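CHAD domain (Ricinus communis, PDB 6QV5) probably binds inorganic polyphosphate through an all-helical CHAD domain and also carries a bound zinc ion. Local coordinates at residues 37-45 against 149-160. Sequence-based numbering, arbitrary orientation.
Sequences CLEHIQRNE and YTRLMLTLGAWM
Leu-38 is the knob of a knobs-into-holes contact between two nearly antiparallel helices of the helical-bundle CHAD domain, set into a hole formed by Met-153, Leu-156, Gly-157 and Met-160. The short helical segments 37-42 and 149-160 run at 162° to each other, their axes 11.6 Å apart at closest approach. The fork at CG of Leu-38 spreads its two methyls into different parts of the hole. Leu-38 CD2 meets Met-153 SD at 3.9 Å, the two chains lying alongside and pointing opposite ways, and also touches CD1 of Leu-156. The other methyl, Leu-38 CD1, rests over the bare backbone of Gly-157, 4.3 Å from Gly-157 CA, with the sulfur of Met-160 closing that end.

One turn on, the branch methyl of Ile-41 does the touching: Ile-41 CG2 comes in at the edge of the Tyr-149 ring, near its plane, and touches Tyr-149 OH at 3.4 Å. The same Ile-41 CG2 lies 4.1 Å from Met-153 SD. The sulfur of Met-153 is thus shared by Leu-38 and Ile-41, while Met-153 CG sits 3.6 Å above one face of the Tyr-149 ring, toward the rim. Beyond the contact, Tyr-149 also packs on Met-60 of helix 54-73 and Leu-91 of helix 82-108, tying this pair of helices to the rest of the bundle.

The packing gives way to a polar interaction where a type I turn from Gln-42 to Glu-45 leads into helix 45-50. The chain of Glu-45, running straight past CG, brings its carboxylate to the ring edge, the two planes 84° apart. Tyr-149 OH donates a 2.7 Å hydrogen bond to Glu-45 OE2, meeting that oxygen from above the carboxylate plane, 36° out of it.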
ATOM      1  N   CYS A  37       1.135   8.214 -10.552  1.00 59.15           N
ATOM      2  CA  CYS A  37       0.791   6.873 -10.081  1.00 58.69           C
ATOM      3  C   CYS A  37       1.048   5.835 -11.167  1.00 62.06           C
ATOM      4  O   CYS A  37       1.658   4.806 -10.883  1.00 61.71           O
ATOM      5  CB  CYS A  37      -0.653   6.820  -9.590  1.00 58.92           C
ATOM      6  SG  CYS A  37      -0.936   7.676  -8.022  1.00 62.71           S
ATOM      7  N   LEU A  38       0.599   6.114 -12.411  1.00 58.27           N
ATOM      8  CA  LEU A  38       0.785   5.226 -13.561  1.00 57.80           C
ATOM      9  C   LEU A  38       2.257   5.077 -13.935  1.00 60.86           C
ATOM     10  O   LEU A  38       2.669   3.974 -14.282  1.00 60.34           O
ATOM     11  CB  LEU A  38      -0.054   5.671 -14.771  1.00 57.88           C
ATOM     12  CG  LEU A  38      -1.579   5.522 -14.646  1.00 62.71           C
ATOM     13  CD1 LEU A  38      -2.293   6.367 -15.688  1.00 62.98           C
ATOM     14  CD2 LEU A  38      -2.019   4.065 -14.748  1.00 64.98           C
ATOM     15  N   GLU A  39       3.054   6.166 -13.816  1.00 56.90           N
ATOM     16  CA  GLU A  39       4.500   6.160 -14.081  1.00 56.41           C
ATOM     17  C   GLU A  39       5.216   5.280 -13.042  1.00 58.72           C
ATOM     18  O   GLU A  39       6.105   4.512 -13.407  1.00 58.34           O
ATOM     19  CB  GLU A  39       5.070   7.591 -14.074  1.00 57.91           C
ATOM     20  CG  GLU A  39       6.551   7.687 -14.417  1.00 69.96           C
ATOM     21  CD  GLU A  39       7.239   8.997 -14.074  1.00 95.87           C
ATOM     22  OE1 GLU A  39       6.961   9.562 -12.991  1.00 92.96           O
ATOM     23  OE2 GLU A  39       8.076   9.450 -14.887  1.00 91.91           O
ATOM     24  N   HIS A  40       4.792   5.369 -11.762  1.00 54.00           N
ATOM     25  CA  HIS A  40       5.334   4.591 -10.641  1.00 53.17           C
ATOM     26  C   HIS A  40       5.144   3.078 -10.864  1.00 55.10           C
ATOM     27  O   HIS A  40       6.016   2.291 -10.499  1.00 53.78           O
ATOM     28  CB  HIS A  40       4.696   5.057  -9.314  1.00 53.98           C
ATOM     29  CG  HIS A  40       5.379   4.576  -8.065  1.00 57.36           C
ATOM     30  ND1 HIS A  40       4.764   4.678  -6.830  1.00 59.11           N
ATOM     31  CD2 HIS A  40       6.605   4.023  -7.894  1.00 59.03           C
ATOM     32  CE1 HIS A  40       5.618   4.169  -5.956  1.00 58.43           C
ATOM     33  NE2 HIS A  40       6.741   3.765  -6.549  1.00 58.76           N
ATOM     34  N   ILE A  41       4.028   2.690 -11.508  1.00 51.49           N
ATOM     35  CA  ILE A  41       3.703   1.302 -11.851  1.00 51.06           C
ATOM     36  C   ILE A  41       4.521   0.858 -13.083  1.00 55.90           C
ATOM     37  O   ILE A  41       5.222  -0.156 -13.012  1.00 55.54           O
ATOM     38  CB  ILE A  41       2.163   1.131 -12.073  1.00 53.73           C
ATOM     39  CG1 ILE A  41       1.363   1.474 -10.798  1.00 53.71           C
ATOM     40  CG2 ILE A  41       1.809  -0.279 -12.581  1.00 54.16           C
ATOM     41  CD1 ILE A  41      -0.093   1.885 -11.017  1.00 57.23           C
ATOM     42  N   GLN A  42       4.413   1.635 -14.194  1.00 53.28           N
ATOM     43  CA  GLN A  42       5.057   1.386 -15.488  0.54 53.30           C
ATOM     44  C   GLN A  42       6.588   1.270 -15.426  1.00 57.78           C
ATOM     45  O   GLN A  42       7.151   0.360 -16.036  1.00 57.51           O
ATOM     46  CB  GLN A  42       4.621   2.462 -16.504  0.54 54.55           C
ATOM     47  CG  GLN A  42       5.169   2.294 -17.919  0.54 67.87           C
ATOM     48  CD  GLN A  42       6.396   3.139 -18.177  0.54 86.16           C
ATOM     49  OE1 GLN A  42       6.385   4.369 -18.036  0.54 82.23           O
ATOM     50  NE2 GLN A  42       7.483   2.497 -18.573  0.54 77.12           N
ATOM     51  N   ARG A  43       7.264   2.196 -14.724  1.00 55.38           N
ATOM     52  CA  ARG A  43       8.732   2.207 -14.644  1.00 55.68           C
ATOM     53  C   ARG A  43       9.345   1.027 -13.861  1.00 60.28           C
ATOM     54  O   ARG A  43      10.571   0.881 -13.852  1.00 60.09           O
ATOM     55  CB  ARG A  43       9.253   3.553 -14.113  1.00 56.50           C
ATOM     56  CG  ARG A  43       8.960   4.759 -15.019  1.00 69.09           C
ATOM     57  CD  ARG A  43       9.871   4.853 -16.232  1.00 82.85           C
ATOM     58  NE  ARG A  43      11.200   5.357 -15.882  1.00 95.03           N
ATOM     59  CZ  ARG A  43      12.341   4.812 -16.292  1.00111.53           C
ATOM     60  NH1 ARG A  43      12.331   3.736 -17.070  1.00100.19           N
ATOM     61  NH2 ARG A  43      13.502   5.338 -15.925  1.00 98.52           N
ATOM     62  N   ASN A  44       8.502   0.168 -13.256  1.00 56.93           N
ATOM     63  CA  ASN A  44       8.942  -1.018 -12.520  1.00 56.75           C
ATOM     64  C   ASN A  44       8.621  -2.337 -13.249  1.00 61.00           C
ATOM     65  O   ASN A  44       9.115  -3.383 -12.835  1.00 60.63           O
ATOM     66  CB  ASN A  44       8.395  -1.010 -11.090  1.00 56.26           C
ATOM     67  CG  ASN A  44       9.098  -0.026 -10.191  1.00 74.17           C
ATOM     68  OD1 ASN A  44      10.277  -0.181  -9.856  1.00 68.57           O
ATOM     69  ND2 ASN A  44       8.390   1.009  -9.777  1.00 64.65           N
ATOM     70  N   GLU A  45       7.835  -2.270 -14.354  1.00 58.17           N
ATOM     71  CA  GLU A  45       7.393  -3.390 -15.203  1.00 58.29           C
ATOM     72  C   GLU A  45       8.467  -4.419 -15.556  1.00 62.93           C
ATOM     73  O   GLU A  45       8.318  -5.592 -15.211  1.00 62.73           O
ATOM     74  CB  GLU A  45       6.787  -2.865 -16.512  1.00 59.66           C
ATOM     75  CG  GLU A  45       5.333  -2.456 -16.430  1.00 69.89           C
ATOM     76  CD  GLU A  45       4.771  -1.850 -17.703  1.00 86.42           C
ATOM     77  OE1 GLU A  45       5.255  -2.197 -18.804  1.00 81.39           O
ATOM     78  OE2 GLU A  45       3.830  -1.033 -17.597  1.00 78.24           O
ATOM     79  N   TYR A 149      -3.202  -6.617 -18.700  1.00 57.39           N
ATOM     80  CA  TYR A 149      -2.446  -5.554 -18.041  1.00 56.90           C
ATOM     81  C   TYR A 149      -2.218  -4.339 -18.945  1.00 62.02           C
ATOM     82  O   TYR A 149      -2.505  -3.214 -18.527  1.00 61.85           O
ATOM     83  CB  TYR A 149      -1.111  -6.077 -17.473  1.00 57.23           C
ATOM     84  CG  TYR A 149      -0.210  -4.975 -16.955  1.00 57.50           C
ATOM     85  CD1 TYR A 149      -0.508  -4.301 -15.774  1.00 59.09           C
ATOM     86  CD2 TYR A 149       0.913  -4.571 -17.672  1.00 57.78           C
ATOM     87  CE1 TYR A 149       0.301  -3.268 -15.308  1.00 58.92           C
ATOM     88  CE2 TYR A 149       1.729  -3.540 -17.215  1.00 58.46           C
ATOM     89  CZ  TYR A 149       1.421  -2.893 -16.030  1.00 64.17           C
ATOM     90  OH  TYR A 149       2.215  -1.871 -15.574  1.00 63.78           O
ATOM     91  N   THR A 150      -1.663  -4.563 -20.155  1.00 59.36           N
ATOM     92  CA  THR A 150      -1.351  -3.507 -21.125  1.00 59.70           C
ATOM     93  C   THR A 150      -2.603  -2.745 -21.565  1.00 64.68           C
ATOM     94  O   THR A 150      -2.530  -1.527 -21.733  1.00 64.21           O
ATOM     95  CB  THR A 150      -0.534  -4.043 -22.300  1.00 67.28           C
ATOM     96  OG1 THR A 150      -1.182  -5.194 -22.839  1.00 69.16           O
ATOM     97  CG2 THR A 150       0.901  -4.381 -21.904  1.00 64.92           C
ATOM     98  N   ARG A 151      -3.751  -3.447 -21.703  1.00 62.04           N
ATOM     99  CA  ARG A 151      -5.028  -2.822 -22.056  1.00 62.31           C
ATOM    100  C   ARG A 151      -5.506  -1.920 -20.923  1.00 65.94           C
ATOM    101  O   ARG A 151      -5.962  -0.814 -21.192  1.00 65.65           O
ATOM    102  CB  ARG A 151      -6.103  -3.863 -22.415  1.00 63.93           C
ATOM    103  CG  ARG A 151      -5.961  -4.412 -23.825  1.00 78.26           C
ATOM    104  CD  ARG A 151      -7.136  -5.274 -24.239  1.00 91.79           C
ATOM    105  NE  ARG A 151      -8.253  -4.471 -24.740  1.00101.64           N
ATOM    106  CZ  ARG A 151      -9.336  -4.970 -25.327  1.00116.20           C
ATOM    107  NH1 ARG A 151     -10.298  -4.164 -25.754  1.00103.14           N
ATOM    108  NH2 ARG A 151      -9.465  -6.281 -25.494  1.00103.70           N
ATOM    109  N   LEU A 152      -5.348  -2.371 -19.661  1.00 62.61           N
ATOM    110  CA  LEU A 152      -5.722  -1.624 -18.456  1.00 62.20           C
ATOM    111  C   LEU A 152      -4.965  -0.295 -18.349  1.00 65.89           C
ATOM    112  O   LEU A 152      -5.601   0.737 -18.134  1.00 65.61           O
ATOM    113  CB  LEU A 152      -5.522  -2.493 -17.190  1.00 62.17           C
ATOM    114  CG  LEU A 152      -5.483  -1.792 -15.819  1.00 66.80           C
ATOM    115  CD1 LEU A 152      -6.861  -1.306 -15.398  1.00 66.99           C
ATOM    116  CD2 LEU A 152      -4.909  -2.709 -14.759  1.00 68.92           C
ATOM    117  N   MET A 153      -3.624  -0.322 -18.513  1.00 62.48           N
ATOM    118  CA  MET A 153      -2.753   0.860 -18.443  1.00 62.50           C
ATOM    119  C   MET A 153      -3.090   1.875 -19.532  1.00 67.39           C
ATOM    120  O   MET A 153      -3.048   3.083 -19.286  1.00 66.64           O
ATOM    121  CB  MET A 153      -1.268   0.461 -18.531  1.00 64.77           C
ATOM    122  CG  MET A 153      -0.768  -0.342 -17.348  1.00 68.37           C
ATOM    123  SD  MET A 153      -0.640   0.603 -15.809  1.00 72.49           S
ATOM    124  CE  MET A 153      -1.868  -0.226 -14.835  1.00 69.18           C
ATOM    125  N   LEU A 154      -3.444   1.373 -20.729  1.00 64.97           N
ATOM    126  CA  LEU A 154      -3.824   2.169 -21.888  1.00 65.29           C
ATOM    127  C   LEU A 154      -5.213   2.791 -21.692  1.00 69.84           C
ATOM    128  O   LEU A 154      -5.373   3.988 -21.935  1.00 69.10           O
ATOM    129  CB  LEU A 154      -3.780   1.289 -23.152  1.00 65.54           C
ATOM    130  CG  LEU A 154      -3.970   1.968 -24.504  1.00 70.60           C
ATOM    131  CD1 LEU A 154      -2.734   2.767 -24.904  1.00 71.01           C
ATOM    132  CD2 LEU A 154      -4.277   0.940 -25.571  1.00 73.23           C
ATOM    133  N   THR A 155      -6.205   1.984 -21.243  1.00 67.22           N
ATOM    134  CA  THR A 155      -7.584   2.436 -21.014  1.00 67.46           C
ATOM    135  C   THR A 155      -7.652   3.436 -19.846  1.00 72.06           C
ATOM    136  O   THR A 155      -8.417   4.397 -19.932  1.00 71.57           O
ATOM    137  CB  THR A 155      -8.551   1.242 -20.877  1.00 75.19           C
ATOM    138  OG1 THR A 155      -8.300   0.312 -21.931  1.00 74.67           O
ATOM    139  CG2 THR A 155     -10.019   1.656 -20.932  1.00 74.03           C
ATOM    140  N   LEU A 156      -6.836   3.232 -18.782  1.00 69.25           N
ATOM    141  CA  LEU A 156      -6.775   4.141 -17.628  1.00 69.29           C
ATOM    142  C   LEU A 156      -6.240   5.512 -18.042  1.00 73.76           C
ATOM    143  O   LEU A 156      -6.819   6.529 -17.660  1.00 73.22           O
ATOM    144  CB  LEU A 156      -5.913   3.568 -16.488  1.00 69.31           C
ATOM    145  CG  LEU A 156      -6.634   2.824 -15.364  1.00 74.00           C
ATOM    146  CD1 LEU A 156      -5.633   2.143 -14.456  1.00 74.18           C
ATOM    147  CD2 LEU A 156      -7.509   3.764 -14.532  1.00 76.43           C
ATOM    148  N   GLY A 157      -5.160   5.512 -18.828  1.00 71.07           N
ATOM    149  CA  GLY A 157      -4.517   6.712 -19.354  1.00 71.25           C
ATOM    150  C   GLY A 157      -5.423   7.501 -20.277  1.00 76.28           C
ATOM    151  O   GLY A 157      -5.459   8.732 -20.204  1.00 75.96           O
ATOM    152  N   ALA A 158      -6.185   6.784 -21.132  1.00 73.49           N
ATOM    153  CA  ALA A 158      -7.147   7.359 -22.076  1.00 73.77           C
ATOM    154  C   ALA A 158      -8.329   7.991 -21.334  1.00 78.49           C
ATOM    155  O   ALA A 158      -8.786   9.066 -21.724  1.00 78.13           O
ATOM    156  CB  ALA A 158      -7.642   6.290 -23.038  1.00 74.48           C
ATOM    157  N   TRP A 159      -8.810   7.325 -20.263  1.00 75.85           N
ATOM    158  CA  TRP A 159      -9.910   7.796 -19.422  1.00 76.14           C
ATOM    159  C   TRP A 159      -9.469   9.028 -18.625  1.00 80.87           C
ATOM    160  O   TRP A 159     -10.238   9.984 -18.515  1.00 80.43           O
ATOM    161  CB  TRP A 159     -10.402   6.670 -18.492  1.00 75.10           C
ATOM    162  CG  TRP A 159     -11.353   7.123 -17.424  1.00 76.16           C
ATOM    163  CD1 TRP A 159     -12.695   7.327 -17.551  1.00 79.12           C
ATOM    164  CD2 TRP A 159     -11.022   7.449 -16.069  1.00 75.99           C
ATOM    165  NE1 TRP A 159     -13.223   7.760 -16.357  1.00 78.55           N
ATOM    166  CE2 TRP A 159     -12.217   7.849 -15.430  1.00 79.92           C
ATOM    167  CE3 TRP A 159      -9.824   7.460 -15.333  1.00 77.16           C
ATOM    168  CZ2 TRP A 159     -12.251   8.250 -14.089  1.00 79.18           C
ATOM    169  CZ3 TRP A 159      -9.860   7.853 -14.005  1.00 78.66           C
ATOM    170  CH2 TRP A 159     -11.063   8.234 -13.394  1.00 79.25           C
ATOM    171  N   MET A 160      -8.227   9.003 -18.091  1.00 78.05           N
ATOM    172  CA  MET A 160      -7.608  10.083 -17.315  1.00 78.21           C
ATOM    173  C   MET A 160      -7.590  11.393 -18.112  1.00 82.95           C
ATOM    174  O   MET A 160      -8.038  12.418 -17.599  1.00 82.44           O
ATOM    175  CB  MET A 160      -6.179   9.678 -16.897  1.00 80.53           C
ATOM    176  CG  MET A 160      -5.459  10.708 -16.048  1.00 84.08           C
ATOM    177  SD  MET A 160      -3.667  10.457 -16.064  1.00 88.20           S
ATOM    178  CE  MET A 160      -3.228  11.321 -17.550  1.00 84.85           C
TER